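Local structure of AimR transcriptional regulator (Bacillus phage phi3T, 5ZVV) at residues Lys77-Ser82 against Ile100-Ser105. The protein activates transcription of the phage aimX locus as a homodimer, apparently favouring the lytic cycle until the arbitrium peptide converts it to an inactive monomer. Numbering follows the deposited sequence.
Sequences KCARQS and INLCNS
A79 and L102 are the nearest backbone pair of segments 77-82 and 100-105, which run antiparallel, with their CA atoms 7.4 Å apart; no hydrogen bond links the two segments, which bury 105 Å² in all. The CB atoms of both residues are directed toward the other segment, and one L102 methyl does most of the touching: CD2 lies 3.6 Å from CB of A79 and 4.3 Å from N of R80. CD1 diverges along the A79 backbone, reaching 4.2 Å from O of A79. With CG of L102 anti to its carbonyl carbon and beside the backbone N (chi1 -69°), the isobutyl group presents CD2 to the A79 methyl, a one-methyl apolar contact. The A79 carbonyl is engaged within its own helix, where OG of S82 donates to O of A79 in a short bond of doubtful exact length, tilted 22° from the carbonyl plane. R80 adds 19 Å² of contact area before its guanidinium group turns to N107 and S110, both through weak hydrogen bonds. The pair thus joins consecutive antiparallel helices, consistent with the TPR-clan family, flanked by helix 108-124, whose S110 touches L102 and whose W113 meets R80, while L46 and L72 from loops pack on S82.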
loop_
_atom_site.group_PDB
_atom_site.type_symbol
_atom_site.label_atom_id
_atom_site.label_comp_id
_atom_site.label_asym_id
_atom_site.label_seq_id
_atom_site.Cartn_x
_atom_site.Cartn_y
_atom_site.Cartn_z
ATOM N N LYS A 77 11.912 -30.855 -16.192
ATOM C CA LYS A 77 11.380 -29.549 -16.576
ATOM C C LYS A 77 9.917 -29.631 -17.004
ATOM O O LYS A 77 9.133 -28.709 -16.736
ATOM C CB LYS A 77 12.238 -28.957 -17.697
ATOM C CG LYS A 77 11.504 -27.984 -18.606
ATOM C CD LYS A 77 12.186 -27.862 -19.962
ATOM C CE LYS A 77 13.389 -26.938 -19.912
ATOM N NZ LYS A 77 12.989 -25.539 -19.589
ATOM N N CYS A 78 9.530 -30.725 -17.665
ATOM C CA CYS A 78 8.163 -30.848 -18.162
ATOM C C CYS A 78 7.136 -30.731 -17.043
ATOM O O CYS A 78 6.058 -30.162 -17.242
ATOM C CB CYS A 78 7.988 -32.173 -18.899
ATOM S SG CYS A 78 8.161 -32.051 -20.685
ATOM N N ALA A 79 7.451 -31.259 -15.859
ATOM C CA ALA A 79 6.508 -31.175 -14.747
ATOM C C ALA A 79 6.361 -29.741 -14.251
ATOM O O ALA A 79 5.256 -29.309 -13.899
ATOM C CB ALA A 79 6.952 -32.097 -13.612
ATOM N N ARG A 80 7.463 -28.988 -14.216
ATOM C CA ARG A 80 7.401 -27.585 -13.809
ATOM C C ARG A 80 6.587 -26.763 -14.802
ATOM O O ARG A 80 5.688 -25.995 -14.416
ATOM C CB ARG A 80 8.822 -27.036 -13.673
ATOM C CG ARG A 80 9.755 -27.974 -12.928
ATOM C CD ARG A 80 11.144 -27.385 -12.715
ATOM N NE ARG A 80 12.074 -28.417 -12.267
ATOM C CZ ARG A 80 13.076 -28.893 -12.995
ATOM N NH1 ARG A 80 13.308 -28.412 -14.206
ATOM N NH2 ARG A 80 13.861 -29.842 -12.503
ATOM N N GLN A 81 6.886 -26.918 -16.096
ATOM C CA GLN A 81 6.041 -26.319 -17.122
ATOM C C GLN A 81 4.583 -26.698 -16.911
ATOM O O GLN A 81 3.686 -25.854 -17.043
ATOM C CB GLN A 81 6.510 -26.754 -18.512
ATOM C CG GLN A 81 7.890 -26.256 -18.888
ATOM C CD GLN A 81 8.339 -26.746 -20.253
ATOM O OE1 GLN A 81 8.120 -27.901 -20.613
ATOM N NE2 GLN A 81 8.967 -25.864 -21.020
ATOM N N SER A 82 4.329 -27.958 -16.553
ATOM C CA SER A 82 2.955 -28.412 -16.372
ATOM C C SER A 82 2.285 -27.698 -15.206
ATOM O O SER A 82 1.093 -27.379 -15.276
ATOM C CB SER A 82 2.917 -29.926 -16.166
ATOM O OG SER A 82 3.111 -30.268 -14.806
ATOM N N ILE A 100 1.920 -31.310 -5.305
ATOM C CA ILE A 100 2.318 -32.409 -4.427
ATOM C C ILE A 100 3.418 -33.242 -5.080
ATOM O O ILE A 100 4.426 -33.578 -4.444
ATOM C CB ILE A 100 1.097 -33.270 -4.056
ATOM C CG1 ILE A 100 0.163 -32.487 -3.127
ATOM C CG2 ILE A 100 1.538 -34.580 -3.413
ATOM C CD1 ILE A 100 -1.174 -33.154 -2.901
ATOM N N ASN A 101 3.247 -33.581 -6.364
ATOM C CA ASN A 101 4.271 -34.373 -7.046
ATOM C C ASN A 101 5.609 -33.639 -7.095
ATOM O O ASN A 101 6.670 -34.257 -6.941
ATOM C CB ASN A 101 3.811 -34.734 -8.459
ATOM C CG ASN A 101 2.677 -35.739 -8.467
ATOM O OD1 ASN A 101 2.406 -36.395 -7.463
ATOM N ND2 ASN A 101 2.012 -35.869 -9.608
ATOM N N LEU A 102 5.581 -32.322 -7.308
ATOM C CA LEU A 102 6.820 -31.551 -7.380
ATOM C C LEU A 102 7.486 -31.445 -6.017
ATOM O O LEU A 102 8.718 -31.456 -5.921
ATOM C CB LEU A 102 6.542 -30.160 -7.947
ATOM C CG LEU A 102 6.145 -30.102 -9.423
ATOM C CD1 LEU A 102 5.812 -28.679 -9.827
ATOM C CD2 LEU A 102 7.264 -30.659 -10.283
ATOM N N CYS A 103 6.690 -31.332 -4.951
ATOM C CA CYS A 103 7.264 -31.266 -3.611
ATOM C C CYS A 103 7.877 -32.601 -3.205
ATOM O O CYS A 103 8.955 -32.635 -2.600
ATOM C CB CYS A 103 6.201 -30.828 -2.602
ATOM S SG CYS A 103 5.791 -29.060 -2.661
ATOM N N ASN A 104 7.212 -33.711 -3.532
ATOM C CA ASN A 104 7.736 -35.033 -3.204
ATOM C C ASN A 104 8.881 -35.464 -4.112
ATOM O O ASN A 104 9.429 -36.555 -3.913
ATOM C CB ASN A 104 6.616 -36.075 -3.264
ATOM C CG ASN A 104 5.545 -35.836 -2.219
ATOM O OD1 ASN A 104 5.776 -35.147 -1.226
ATOM N ND2 ASN A 104 4.366 -36.408 -2.437
ATOM N N SER A 105 9.254 -34.646 -5.089
ATOM C CA SER A 105 10.327 -34.986 -6.009
ATOM C C SER A 105 11.677 -35.003 -5.295
ATOM O O SER A 105 11.861 -34.400 -4.234
ATOM C CB SER A 105 10.356 -33.993 -7.170
ATOM O OG SER A 105 11.557 -34.093 -7.910
#